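Local coordinates for protein GTPase HflX (Sulfolobus solfataricus P2, PDB 2QTF) that hydrolyses GTP, associates with the 50S ribosomal subunit and may act in protein synthesis or ribosome biogenesis, at residues A[4-9]-A[14-19]; A[185-190]-A[278-283]; A[196-201]-A[339-344]; A[272-277]-A[310-315]; A[292-297]-A[349-354]. All coordinates share one frame; numbering follows the deposited sequence.

Interaction 1: A[4-9]-A[14-19]; sequences AALFVS and EEAIAL
Leu6 and Val8, at the end of strand 2-7 and just past it, face helix 13-22 with CA separations of 8.1 Å from Leu6 to Ile17 and 7.2 Å from Val8 to Ala16. Leu6 and Val8 both turn their CB toward the helix, and no hydrogen bond crosses the gap, so the contact is purely apolar. Ala16 sits at its middle: its methyl CB lies 3.6 Å from Val8 CG2. In Val8, chi1 of 62° sets CG1 between the backbone N and the carbonyl carbon, which leaves CG2 anti to N and turned to the helix. The CB of Ala16 is also 4.1 Å from Leu6 CD2. Leu6 CD2 in turn lies 4.1 Å from Ile17 CG1, the side chains of Leu6 and Ile17 crossing at about a right angle. Beyond these four residues, Val8 and Ile17 both touch Ile30 of the adjacent strand 25-31, while Glu15 turns outward to a salt bridge with Arg238. Strand, short connection and covering helix are the first half of the beta-alpha-beta unit 2-7, 13-22, 25-31 in the N-terminal parallel sheet.

Interaction 2: A[185-190]-A[278-283]; sequences VGYTNS and LQSSFE. With CD (cadmium ion), chain D; SO4 (sulfate ion), chain F; ACT (acetate ion), chain H.
The Tyr187 ring meets helix 271-288 by its rim: Ser281 OG and the CB of Ser280 both lie at its edge, near its plane, and neither covers a face. Phe236 meets the same ring edge-to-face from outside the two segments. The closest approach is Tyr187 OH to Ser280 CB at 3.4 Å, and Ser281 OG is 3.8 Å from Tyr187 CE1. Neither is a hydrogen bond; the serine hydroxyls bond back along the helix, Ser280 OG to Glu276 O and Ser281 OG to Thr277 O. At the outer end, Glu283 OE1 binds a cadmium ion at 2.2 Å, and one of the waters on that metal makes a weak bond to Ser280 OG. On the loop side, Tyr187 to Ser190 form a type II turn. Ser190 OG donates to Tyr187 O at 2.7 Å, in the carbonyl plane with a C=O...donor angle of 153°. Two amides of this turn face a sulfate: Asn189 N to O4 measures 2.8 Å with a fairly straight N-H (161°), and Ser190 N adds a weak bond to O3. Gly191 N, Lys192 NZ and Thr193 OG1 also hold this anion. An anion ringed by amides and a lysine after strand 181-185 is the signature of the P-loop (Walker A), consistent with the inferred GTP site, the sulfate probably marking a phosphate position.

Interaction 3: A[196-201]-A[339-344]; sequences FNSLTG and TNLELL
Leu199 and Leu344 join two helices of the Ras-like G domain, the one that follows the P-loop (192-200) and the C-terminal one (341-355). Their side chains reach toward each other tip to tip, with Leu199 CD2 3.6 Å from Leu344 CD2. The torsions differ: Leu344 has CG anti to its backbone N (chi1 166°), whereas CG of Leu199 is anti to the carbonyl carbon (chi1 -66°). The CB of Leu199 does not itself aim at the partner helix, and it is the branched end that closes the distance. A second, looser pairing lies beside it, where Leu341 CD2 is 3.9 Å from Ser198 OG, a contact of a methyl with a hydroxyl rather than a bond. The nearest CA atoms, of Leu199 and Leu341, are 8.5 Å apart, and side chains make all the contacts across. Leu230 of strand 226-232 touches Leu199, and Ile331 of strand 327-332 touches Leu344, so the sheet backs both leucines. Within the P-loop helix, Thr200 folds back on its last turn: CG2 lies over a face of the Phe196 ring, offset toward the rim, and OG1 donates to Phe196 O at 2.8 Å from above the carbonyl plane.

Interaction 4: A[272-277]-A[310-315]; sequences NLLIET and YKKLDL
Leu274 against Lys312 and Ile275 against Leu315 carry this helix-helix contact, and all of the touching is by carbon atoms. In the first pair, Leu274 CD2 rests 3.6 Å from Lys312 CD, the two side chains crossing at about a right angle. Lys312 departs from an extended shape at chi2 (-139°) and chi4, and its ammonium group ends on Phe269 O, with a weaker bond to Ser267 O. The lysine thus serves both purposes, its chain packing and its tip bonding to the connection that precedes helix 271-288. In the second pair, also crossed at about a right angle, Ile275 CG1 lies 4.2 Å from Leu315 CD1, a longer closest approach. No hydrogen bond joins the two segments; within helix 271-288, Thr277 OG1 donates to Leu273 O at 2.8 Å, tilted 34° from the carbonyl plane. Thr277 N reaches the same oxygen from the opposite face, so this carbonyl is gripped twice. Further along, Leu274 touches Val316 and Ile275 touches Leu319, extending the interface up helix 309-323. That helix also leans on the sheet, with Leu313 against Leu299 of strand 295-300 and Val330 of strand 327-332.

Interaction 5: A[292-297]-A[349-354]; sequences GKPILV and YQLATQ
Pro294, Leu296 and Leu351 form a mostly buried apolar contact between the entry and start of strand 295-300 and the C-terminal helix 341-355 that covers it. The CA atoms of Pro294 and Leu351 lie 8.0 Å apart, and all three side chains start out toward the opposite segment. Leu351 is the shared partner, dividing its methyls: CD1 comes 3.6 Å from Pro294 CB, while CD2 lies 4.4 Å from Leu296 CB. With CG anti to its backbone N (chi1 175°), Leu351 spans the gap and crosses the proline ring obliquely. At the solvent side, the extended Gln354 brings NE2 to 3.9 Å from Pro294 CG, a van der Waals approach with no hydrogen bond. Strand alternation shows in Ile295, which points away from this helix. On the helix, Thr353 OG1 donates to Tyr349 O at 2.9 Å, reaching it from the opposite face to Thr353 N and lying over one face of the Tyr349 ring. Phe328 of strand 327-332 and Ala260 of strand 260-266 also touch Leu351. A helix packing its apolar side on neighbouring parallel strands, and running roughly antiparallel to them, is characteristic of the three-layer alpha/beta G domain.

Overall arrangement
Interactions 2 to 5 all belong to the G domain, whereas interaction 1 joins the N-terminal parallel sheet to helix 13-22. The two parts meet at the P-loop: Glu15 OE2 is 3.5 Å from Thr188 CB, and Ala18 CB is 3.7 Å from Asn189 OD1, which puts helix 13-22 beside the inferred GTP site. Interactions 2 and 4 share helix 271-288, their centres about 12 Å apart, with Thr277 CG2 3.6 Å from Tyr187 CD1. Interactions 3 and 5 share helix 341-355, centres about 16 Å apart. Interactions 2 and 5 also touch, Phe282 CE1 lying 3.9 Å from Ile295 CD1. Farthest apart are interactions 1 and 5, with centres about 34 Å apart.

Interaction 1: A[4-9]-A[14-19]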
# COMPACT_ATOMS: atom_id res chain seq x y z
N ALA A 4 11.25 5.46 -11.55
CA ALA A 4 11.63 6.39 -10.47
C ALA A 4 13.11 6.19 -10.16
O ALA A 4 13.61 5.03 -10.24
CB ALA A 4 10.80 6.14 -9.21
N ALA A 5 13.76 7.28 -9.77
CA ALA A 5 15.04 7.23 -9.06
C ALA A 5 14.70 7.32 -7.54
O ALA A 5 14.04 8.30 -7.14
CB ALA A 5 15.96 8.48 -9.46
N LEU A 6 15.13 6.34 -6.72
CA LEU A 6 14.73 6.31 -5.28
C LEU A 6 15.96 6.61 -4.40
O LEU A 6 16.97 5.95 -4.53
CB LEU A 6 14.13 4.93 -4.94
CG LEU A 6 13.83 4.61 -3.46
CD1 LEU A 6 12.73 5.56 -2.95
CD2 LEU A 6 13.46 3.06 -3.35
N PHE A 7 15.86 7.60 -3.51
CA PHE A 7 16.81 7.77 -2.42
C PHE A 7 16.24 7.28 -1.13
O PHE A 7 15.16 7.75 -0.69
CB PHE A 7 17.13 9.28 -2.26
CG PHE A 7 17.90 9.81 -3.41
CD1 PHE A 7 19.26 10.07 -3.27
CD2 PHE A 7 17.30 9.93 -4.68
CE1 PHE A 7 19.98 10.56 -4.36
CE2 PHE A 7 18.02 10.38 -5.78
CZ PHE A 7 19.39 10.70 -5.61
N VAL A 8 16.97 6.36 -0.48
CA VAL A 8 16.45 5.67 0.71
C VAL A 8 17.61 5.10 1.55
O VAL A 8 18.59 4.64 0.96
CB VAL A 8 15.44 4.49 0.27
CG1 VAL A 8 16.13 3.44 -0.57
CG2 VAL A 8 14.74 3.83 1.45
N SER A 9 17.49 5.06 2.87
CA SER A 9 18.53 4.42 3.73
C SER A 9 18.49 2.89 3.53
O SER A 9 17.44 2.31 3.10
CB SER A 9 18.18 4.72 5.18
OG SER A 9 17.02 3.94 5.54
N GLU A 14 14.16 -1.97 1.38
CA GLU A 14 13.27 -3.07 0.92
C GLU A 14 11.81 -2.63 1.05
O GLU A 14 11.01 -2.86 0.15
CB GLU A 14 13.44 -4.26 1.84
CG GLU A 14 12.83 -5.58 1.44
CD GLU A 14 13.47 -6.73 2.34
OE1 GLU A 14 13.28 -6.69 3.60
OE2 GLU A 14 14.23 -7.57 1.79
N GLU A 15 11.48 -2.04 2.19
CA GLU A 15 10.11 -1.51 2.42
C GLU A 15 9.76 -0.40 1.39
O GLU A 15 8.68 -0.43 0.77
CB GLU A 15 9.99 -0.93 3.83
CG GLU A 15 8.52 -0.68 4.23
CD GLU A 15 7.87 -1.91 4.89
OE1 GLU A 15 8.51 -3.02 5.00
OE2 GLU A 15 6.71 -1.79 5.29
N ALA A 16 10.66 0.59 1.22
CA ALA A 16 10.45 1.64 0.21
C ALA A 16 10.27 1.15 -1.24
O ALA A 16 9.48 1.66 -2.02
CB ALA A 16 11.58 2.69 0.28
N ILE A 17 11.06 0.19 -1.65
CA ILE A 17 10.84 -0.42 -2.95
C ILE A 17 9.40 -0.94 -3.16
O ILE A 17 8.75 -0.67 -4.21
CB ILE A 17 11.85 -1.58 -3.21
CG1 ILE A 17 13.26 -1.00 -3.49
CG2 ILE A 17 11.41 -2.38 -4.49
CD1 ILE A 17 14.35 -2.09 -3.30
N ALA A 18 8.94 -1.67 -2.19
CA ALA A 18 7.58 -2.27 -2.25
C ALA A 18 6.54 -1.15 -2.15
O ALA A 18 5.56 -1.19 -2.84
CB ALA A 18 7.44 -3.33 -1.06
N LEU A 19 6.76 -0.09 -1.37
CA LEU A 19 5.87 1.14 -1.45
C LEU A 19 5.86 1.85 -2.85
O LEU A 19 4.80 2.28 -3.38
CB LEU A 19 6.24 2.11 -0.36
CG LEU A 19 6.05 1.56 1.07
CD1 LEU A 19 6.72 2.42 2.10
CD2 LEU A 19 4.47 1.41 1.40

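Interaction 2: A[185-190]-A[278-283]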
# COMPACT_ATOMS: atom_id res chain seq x y z
N VAL A 185 -5.75 -8.24 1.48
CA VAL A 185 -5.17 -7.35 2.49
C VAL A 185 -3.91 -7.97 3.09
O VAL A 185 -3.59 -9.16 2.87
CB VAL A 185 -6.17 -7.06 3.64
CG1 VAL A 185 -7.37 -6.33 3.02
CG2 VAL A 185 -6.63 -8.43 4.30
N GLY A 186 -3.17 -7.13 3.82
CA GLY A 186 -1.94 -7.60 4.43
C GLY A 186 -0.88 -6.50 4.47
O GLY A 186 -0.97 -5.52 3.70
N TYR A 187 0.21 -6.73 5.21
CA TYR A 187 1.26 -5.73 5.23
C TYR A 187 1.99 -5.56 3.92
O TYR A 187 2.13 -6.49 3.14
CB TYR A 187 2.31 -6.14 6.27
CG TYR A 187 1.90 -5.53 7.58
CD1 TYR A 187 1.10 -6.26 8.49
CD2 TYR A 187 2.25 -4.18 7.86
CE1 TYR A 187 0.67 -5.68 9.75
CE2 TYR A 187 1.76 -3.56 9.07
CZ TYR A 187 1.07 -4.34 9.99
OH TYR A 187 0.70 -3.73 11.12
N THR A 188 2.57 -4.38 3.75
CA THR A 188 3.51 -4.14 2.72
C THR A 188 4.56 -5.25 2.66
O THR A 188 5.07 -5.73 3.68
CB THR A 188 4.23 -2.77 3.04
OG1 THR A 188 3.21 -1.81 3.13
CG2 THR A 188 5.20 -2.39 1.98
N ASN A 189 4.88 -5.64 1.45
CA ASN A 189 5.92 -6.61 1.19
C ASN A 189 5.55 -8.04 1.66
O ASN A 189 6.41 -8.90 1.89
CB ASN A 189 7.22 -6.14 1.84
CG ASN A 189 8.37 -6.54 1.09
OD1 ASN A 189 8.29 -6.78 -0.12
ND2 ASN A 189 9.50 -6.68 1.78
N SER A 190 4.26 -8.29 1.78
CA SER A 190 3.85 -9.70 2.16
C SER A 190 3.62 -10.52 0.84
O SER A 190 3.45 -11.74 0.85
CB SER A 190 2.61 -9.61 3.01
OG SER A 190 1.56 -8.98 2.23
N LEU A 278 0.33 -11.02 12.74
CA LEU A 278 -1.06 -11.49 12.85
C LEU A 278 -1.81 -10.77 13.85
O LEU A 278 -2.94 -10.39 13.64
CB LEU A 278 -1.12 -13.02 13.17
CG LEU A 278 -0.89 -14.05 12.06
CD1 LEU A 278 -0.87 -15.38 12.75
CD2 LEU A 278 -2.09 -14.09 11.07
N GLN A 279 -1.24 -10.58 15.04
CA GLN A 279 -2.02 -9.79 16.00
C GLN A 279 -2.29 -8.37 15.49
O GLN A 279 -3.41 -7.93 15.63
CB GLN A 279 -1.34 -9.76 17.42
CG GLN A 279 -1.44 -11.08 18.17
CD GLN A 279 -0.41 -11.16 19.25
OE1 GLN A 279 0.63 -10.45 19.18
NE2 GLN A 279 -0.64 -12.07 20.24
N SER A 280 -1.34 -7.68 14.88
CA SER A 280 -1.71 -6.32 14.33
C SER A 280 -2.66 -6.40 13.18
O SER A 280 -3.46 -5.51 13.02
CB SER A 280 -0.50 -5.49 13.74
OG SER A 280 0.60 -5.63 14.63
N SER A 281 -2.46 -7.37 12.26
CA SER A 281 -3.39 -7.47 11.05
C SER A 281 -4.81 -7.53 11.53
O SER A 281 -5.71 -6.80 11.04
CB SER A 281 -3.05 -8.71 10.20
OG SER A 281 -1.74 -8.59 9.69
N PHE A 282 -5.07 -8.43 12.49
CA PHE A 282 -6.47 -8.57 12.99
C PHE A 282 -6.96 -7.43 13.85
O PHE A 282 -8.14 -7.06 13.80
CB PHE A 282 -6.64 -9.95 13.73
CG PHE A 282 -6.68 -11.16 12.77
CD1 PHE A 282 -7.75 -11.29 11.87
CD2 PHE A 282 -5.62 -12.05 12.70
CE1 PHE A 282 -7.81 -12.35 10.93
CE2 PHE A 282 -5.66 -13.11 11.76
CZ PHE A 282 -6.78 -13.28 10.90
N GLU A 283 -6.03 -6.85 14.63
CA GLU A 283 -6.39 -5.65 15.40
C GLU A 283 -6.86 -4.54 14.47
O GLU A 283 -7.90 -4.01 14.68
CB GLU A 283 -5.17 -5.18 16.20
CG GLU A 283 -5.37 -3.85 16.97
CD GLU A 283 -4.04 -3.51 17.63
OE1 GLU A 283 -3.19 -2.76 17.07
OE2 GLU A 283 -3.80 -4.09 18.68
CD CD D . -1.14 -2.35 17.64
S SO4 F . 3.08 -6.22 -1.41
O1 SO4 F . 2.30 -6.03 -2.61
O2 SO4 F . 4.07 -7.28 -1.55
O3 SO4 F . 2.38 -6.84 -0.29
O4 SO4 F . 3.78 -4.97 -1.01
C ACT H . 0.81 -1.53 0.01
O ACT H . -0.42 -1.48 -0.46
OXT ACT H . 1.12 -2.31 1.00
CH3 ACT H . 1.86 -0.60 -0.61
O HOH W 1 -0.27 -2.74 15.39
O HOH W 2 1.41 -1.92 18.16

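Interaction 3: A[196-201]-A[339-344]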
# COMPACT_ATOMS: atom_id res chain seq x y z
N PHE A 196 -2.14 -11.14 -6.41
CA PHE A 196 -3.13 -10.56 -7.35
C PHE A 196 -2.76 -10.85 -8.81
O PHE A 196 -3.58 -11.32 -9.63
CB PHE A 196 -3.17 -9.04 -7.16
CG PHE A 196 -4.32 -8.39 -7.89
CD1 PHE A 196 -5.51 -8.23 -7.25
CD2 PHE A 196 -4.15 -7.83 -9.19
CE1 PHE A 196 -6.61 -7.61 -7.85
CE2 PHE A 196 -5.29 -7.19 -9.81
CZ PHE A 196 -6.52 -7.14 -9.08
N ASN A 197 -1.50 -10.58 -9.14
CA ASN A 197 -1.07 -10.79 -10.49
C ASN A 197 -1.12 -12.20 -10.87
O ASN A 197 -1.45 -12.57 -12.04
CB ASN A 197 0.36 -10.26 -10.70
CG ASN A 197 0.40 -8.79 -10.78
OD1 ASN A 197 -0.65 -8.14 -10.82
ND2 ASN A 197 1.61 -8.23 -10.78
N SER A 198 -0.79 -13.06 -9.92
CA SER A 198 -0.82 -14.50 -10.22
C SER A 198 -2.26 -15.02 -10.57
O SER A 198 -2.47 -15.78 -11.60
CB SER A 198 -0.25 -15.27 -9.04
OG SER A 198 -0.46 -16.61 -9.32
N LEU A 199 -3.23 -14.61 -9.76
CA LEU A 199 -4.65 -14.97 -9.97
C LEU A 199 -5.26 -14.30 -11.26
O LEU A 199 -6.07 -14.90 -11.98
CB LEU A 199 -5.48 -14.55 -8.76
CG LEU A 199 -5.16 -15.29 -7.48
CD1 LEU A 199 -5.75 -14.64 -6.14
CD2 LEU A 199 -5.65 -16.82 -7.64
N THR A 200 -4.85 -13.09 -11.56
CA THR A 200 -5.47 -12.37 -12.63
C THR A 200 -4.76 -12.61 -13.97
O THR A 200 -5.35 -12.45 -15.04
CB THR A 200 -5.54 -10.88 -12.38
OG1 THR A 200 -4.19 -10.36 -12.21
CG2 THR A 200 -6.40 -10.60 -11.19
N GLY A 201 -3.50 -12.99 -13.89
CA GLY A 201 -2.71 -13.25 -15.06
C GLY A 201 -2.19 -11.93 -15.55
O GLY A 201 -1.59 -11.91 -16.58
N THR A 339 3.71 -22.12 -6.08
CA THR A 339 3.48 -23.33 -5.33
C THR A 339 2.12 -23.23 -4.72
O THR A 339 1.78 -22.21 -4.03
CB THR A 339 4.52 -23.42 -4.15
OG1 THR A 339 5.80 -23.17 -4.70
CG2 THR A 339 4.49 -24.71 -3.55
N ASN A 340 1.38 -24.31 -4.86
CA ASN A 340 0.02 -24.48 -4.27
C ASN A 340 -0.97 -23.54 -4.84
O ASN A 340 -1.90 -23.15 -4.20
CB ASN A 340 -0.01 -24.38 -2.72
CG ASN A 340 0.48 -25.66 -2.07
OD1 ASN A 340 0.21 -26.78 -2.58
ND2 ASN A 340 1.26 -25.52 -1.01
N LEU A 341 -0.73 -23.13 -6.06
CA LEU A 341 -1.68 -22.21 -6.66
C LEU A 341 -3.01 -22.84 -7.06
O LEU A 341 -4.09 -22.18 -7.03
CB LEU A 341 -1.00 -21.49 -7.80
CG LEU A 341 -0.35 -20.19 -7.21
CD1 LEU A 341 0.04 -19.91 -5.71
CD2 LEU A 341 0.77 -20.04 -8.01
N GLU A 342 -2.98 -24.15 -7.28
CA GLU A 342 -4.20 -24.87 -7.56
C GLU A 342 -4.99 -24.97 -6.27
O GLU A 342 -6.19 -24.80 -6.25
CB GLU A 342 -3.92 -26.25 -8.15
CG GLU A 342 -5.27 -27.05 -8.44
CD GLU A 342 -6.20 -26.46 -9.54
OE1 GLU A 342 -5.68 -25.67 -10.34
OE2 GLU A 342 -7.41 -26.90 -9.59
N LEU A 343 -4.29 -25.18 -5.15
CA LEU A 343 -5.04 -25.10 -3.88
C LEU A 343 -5.68 -23.74 -3.64
O LEU A 343 -6.83 -23.66 -3.22
CB LEU A 343 -4.12 -25.45 -2.65
CG LEU A 343 -4.71 -25.37 -1.22
CD1 LEU A 343 -5.90 -26.28 -1.02
CD2 LEU A 343 -3.54 -25.68 -0.17
N LEU A 344 -4.93 -22.70 -3.90
CA LEU A 344 -5.40 -21.33 -3.65
C LEU A 344 -6.65 -21.12 -4.60
O LEU A 344 -7.73 -20.65 -4.17
CB LEU A 344 -4.29 -20.38 -4.13
CG LEU A 344 -4.73 -18.87 -4.27
CD1 LEU A 344 -5.14 -18.33 -2.93
CD2 LEU A 344 -3.60 -17.94 -4.88

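Interaction 4: A[272-277]-A[310-315]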
# COMPACT_ATOMS: atom_id res chain seq x y z
N ASN A 272 8.07 -15.16 16.44
CA ASN A 272 7.59 -14.03 17.26
C ASN A 272 7.05 -12.86 16.37
O ASN A 272 6.04 -12.27 16.69
CB ASN A 272 8.64 -13.59 18.33
CG ASN A 272 8.92 -14.76 19.44
OD1 ASN A 272 10.07 -15.10 19.74
ND2 ASN A 272 7.85 -15.38 19.96
N LEU A 273 7.74 -12.57 15.28
CA LEU A 273 7.31 -11.55 14.32
C LEU A 273 6.00 -12.00 13.60
O LEU A 273 5.14 -11.20 13.29
CB LEU A 273 8.43 -11.22 13.33
CG LEU A 273 8.22 -10.05 12.34
CD1 LEU A 273 7.75 -8.72 13.00
CD2 LEU A 273 9.43 -9.79 11.51
N LEU A 274 5.88 -13.28 13.32
CA LEU A 274 4.68 -13.79 12.67
C LEU A 274 3.54 -13.55 13.62
O LEU A 274 2.42 -13.11 13.27
CB LEU A 274 4.92 -15.31 12.43
CG LEU A 274 4.30 -16.12 11.35
CD1 LEU A 274 4.07 -15.31 10.03
CD2 LEU A 274 5.13 -17.42 11.17
N ILE A 275 3.81 -13.79 14.90
CA ILE A 275 2.70 -13.62 15.87
C ILE A 275 2.24 -12.15 15.92
O ILE A 275 1.06 -11.84 15.94
CB ILE A 275 3.14 -14.07 17.30
CG1 ILE A 275 3.23 -15.61 17.38
CG2 ILE A 275 2.15 -13.55 18.37
CD1 ILE A 275 4.05 -16.06 18.57
N GLU A 276 3.21 -11.29 16.04
CA GLU A 276 2.98 -9.82 16.09
C GLU A 276 2.28 -9.38 14.82
O GLU A 276 1.37 -8.56 14.85
CB GLU A 276 4.34 -9.07 16.14
CG GLU A 276 5.17 -9.29 17.46
CD GLU A 276 6.55 -8.50 17.39
OE1 GLU A 276 6.56 -7.49 16.60
OE2 GLU A 276 7.60 -8.87 18.09
N THR A 277 2.75 -9.84 13.66
CA THR A 277 2.09 -9.40 12.38
C THR A 277 0.60 -9.80 12.32
O THR A 277 -0.30 -9.03 11.93
CB THR A 277 2.90 -9.95 11.18
OG1 THR A 277 4.23 -9.46 11.36
CG2 THR A 277 2.43 -9.34 9.86
N TYR A 310 5.40 -26.65 8.44
CA TYR A 310 4.18 -27.11 9.12
C TYR A 310 4.01 -26.49 10.51
O TYR A 310 2.87 -26.25 10.94
CB TYR A 310 4.01 -28.64 9.14
CG TYR A 310 3.31 -29.30 7.88
CD1 TYR A 310 3.11 -28.57 6.64
CD2 TYR A 310 2.87 -30.66 7.94
CE1 TYR A 310 2.46 -29.19 5.50
CE2 TYR A 310 2.24 -31.30 6.83
CZ TYR A 310 2.02 -30.58 5.60
OH TYR A 310 1.38 -31.27 4.54
N LYS A 311 5.10 -26.22 11.21
CA LYS A 311 4.97 -25.50 12.48
C LYS A 311 4.46 -24.04 12.33
O LYS A 311 3.62 -23.57 13.10
CB LYS A 311 6.28 -25.52 13.28
CG LYS A 311 6.51 -26.82 14.03
CD LYS A 311 7.81 -26.74 14.91
CE LYS A 311 8.20 -28.19 15.50
NZ LYS A 311 8.79 -28.18 16.93
N LYS A 312 4.96 -23.33 11.33
CA LYS A 312 4.47 -21.98 10.99
C LYS A 312 3.01 -22.05 10.68
O LYS A 312 2.24 -21.32 11.24
CB LYS A 312 5.21 -21.45 9.77
CG LYS A 312 6.64 -21.21 10.05
CD LYS A 312 7.09 -19.94 9.43
CE LYS A 312 8.55 -19.96 9.27
NZ LYS A 312 9.09 -18.77 9.87
N LEU A 313 2.63 -22.98 9.81
CA LEU A 313 1.22 -23.07 9.36
C LEU A 313 0.36 -23.38 10.55
O LEU A 313 -0.72 -22.86 10.72
CB LEU A 313 1.11 -24.15 8.24
CG LEU A 313 -0.25 -24.30 7.59
CD1 LEU A 313 -0.53 -23.07 6.73
CD2 LEU A 313 -0.21 -25.60 6.67
N ASP A 314 0.79 -24.29 11.42
CA ASP A 314 -0.08 -24.62 12.51
C ASP A 314 -0.22 -23.45 13.54
O ASP A 314 -1.31 -23.17 14.01
CB ASP A 314 0.42 -25.87 13.22
CG ASP A 314 -0.56 -26.32 14.30
OD1 ASP A 314 -0.12 -26.46 15.47
OD2 ASP A 314 -1.79 -26.47 13.98
N LEU A 315 0.89 -22.80 13.87
CA LEU A 315 0.88 -21.51 14.62
C LEU A 315 -0.10 -20.46 14.05
O LEU A 315 -0.99 -19.95 14.72
CB LEU A 315 2.28 -20.92 14.58
CG LEU A 315 2.46 -19.54 15.24
CD1 LEU A 315 1.91 -19.52 16.63
CD2 LEU A 315 3.96 -19.15 15.24

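Interaction 5: A[292-297]-A[349-354]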
# COMPACT_ATOMS: atom_id res chain seq x y z
N GLY A 292 -17.50 -10.48 10.75
CA GLY A 292 -18.35 -11.48 10.09
C GLY A 292 -18.02 -11.81 8.61
O GLY A 292 -18.84 -12.50 7.92
N LYS A 293 -16.89 -11.30 8.08
CA LYS A 293 -16.48 -11.61 6.66
C LYS A 293 -15.61 -12.85 6.71
O LYS A 293 -14.64 -12.88 7.48
CB LYS A 293 -15.66 -10.48 6.04
CG LYS A 293 -16.53 -9.31 5.76
CD LYS A 293 -15.88 -8.21 4.92
CE LYS A 293 -16.88 -7.02 4.79
NZ LYS A 293 -18.16 -7.36 4.07
N PRO A 294 -15.87 -13.85 5.82
CA PRO A 294 -14.89 -14.93 5.80
C PRO A 294 -13.50 -14.46 5.43
O PRO A 294 -13.36 -13.65 4.48
CB PRO A 294 -15.42 -15.90 4.72
CG PRO A 294 -16.92 -15.50 4.54
CD PRO A 294 -16.98 -14.03 4.84
N ILE A 295 -12.47 -14.97 6.13
CA ILE A 295 -11.08 -14.59 5.78
C ILE A 295 -10.26 -15.82 5.44
O ILE A 295 -10.20 -16.77 6.26
CB ILE A 295 -10.41 -13.78 6.96
CG1 ILE A 295 -11.17 -12.41 7.11
CG2 ILE A 295 -8.90 -13.52 6.60
CD1 ILE A 295 -10.44 -11.48 8.19
N LEU A 296 -9.68 -15.87 4.23
CA LEU A 296 -8.79 -16.94 3.85
C LEU A 296 -7.39 -16.42 4.11
O LEU A 296 -6.98 -15.43 3.49
CB LEU A 296 -8.93 -17.18 2.33
CG LEU A 296 -7.95 -18.17 1.66
CD1 LEU A 296 -7.93 -19.57 2.34
CD2 LEU A 296 -8.27 -18.36 0.07
N VAL A 297 -6.60 -17.06 4.94
CA VAL A 297 -5.29 -16.56 5.27
C VAL A 297 -4.33 -17.30 4.38
O VAL A 297 -4.36 -18.56 4.29
CB VAL A 297 -4.87 -16.79 6.82
CG1 VAL A 297 -3.46 -16.25 7.04
CG2 VAL A 297 -5.93 -16.20 7.78
N TYR A 349 -12.58 -20.63 -5.25
CA TYR A 349 -13.84 -21.20 -5.74
C TYR A 349 -14.76 -21.67 -4.58
O TYR A 349 -15.98 -21.42 -4.56
CB TYR A 349 -13.59 -22.42 -6.73
CG TYR A 349 -14.91 -22.91 -7.31
CD1 TYR A 349 -15.55 -22.16 -8.34
CD2 TYR A 349 -15.48 -24.07 -6.87
CE1 TYR A 349 -16.77 -22.59 -8.89
CE2 TYR A 349 -16.71 -24.54 -7.41
CZ TYR A 349 -17.33 -23.79 -8.41
OH TYR A 349 -18.52 -24.23 -8.92
N GLN A 350 -14.23 -22.37 -3.62
CA GLN A 350 -15.11 -22.89 -2.59
C GLN A 350 -15.67 -21.74 -1.76
O GLN A 350 -16.79 -21.77 -1.28
CB GLN A 350 -14.35 -23.79 -1.63
CG GLN A 350 -13.87 -25.20 -2.11
CD GLN A 350 -12.72 -25.78 -1.20
OE1 GLN A 350 -12.73 -25.58 0.05
NE2 GLN A 350 -11.73 -26.46 -1.83
N LEU A 351 -14.85 -20.70 -1.55
CA LEU A 351 -15.34 -19.51 -0.79
C LEU A 351 -16.45 -18.85 -1.59
O LEU A 351 -17.48 -18.47 -1.05
CB LEU A 351 -14.15 -18.54 -0.60
CG LEU A 351 -14.36 -17.16 0.06
CD1 LEU A 351 -15.13 -17.30 1.38
CD2 LEU A 351 -12.84 -16.66 0.29
N ALA A 352 -16.24 -18.73 -2.89
CA ALA A 352 -17.18 -18.05 -3.80
C ALA A 352 -18.54 -18.81 -3.84
O ALA A 352 -19.63 -18.21 -3.77
CB ALA A 352 -16.59 -17.84 -5.20
N THR A 353 -18.44 -20.13 -3.82
CA THR A 353 -19.60 -21.03 -3.67
C THR A 353 -20.26 -20.85 -2.30
O THR A 353 -21.47 -20.65 -2.25
CB THR A 353 -19.15 -22.53 -3.82
OG1 THR A 353 -18.53 -22.65 -5.12
CG2 THR A 353 -20.37 -23.43 -3.77
N GLN A 354 -19.49 -20.91 -1.20
CA GLN A 354 -20.08 -20.58 0.09
C GLN A 354 -20.84 -19.22 0.15
O GLN A 354 -21.98 -19.15 0.70
CB GLN A 354 -19.07 -20.71 1.20
CG GLN A 354 -19.55 -20.15 2.53
CD GLN A 354 -18.49 -20.29 3.61
OE1 GLN A 354 -17.94 -21.37 3.82
NE2 GLN A 354 -18.20 -19.20 4.30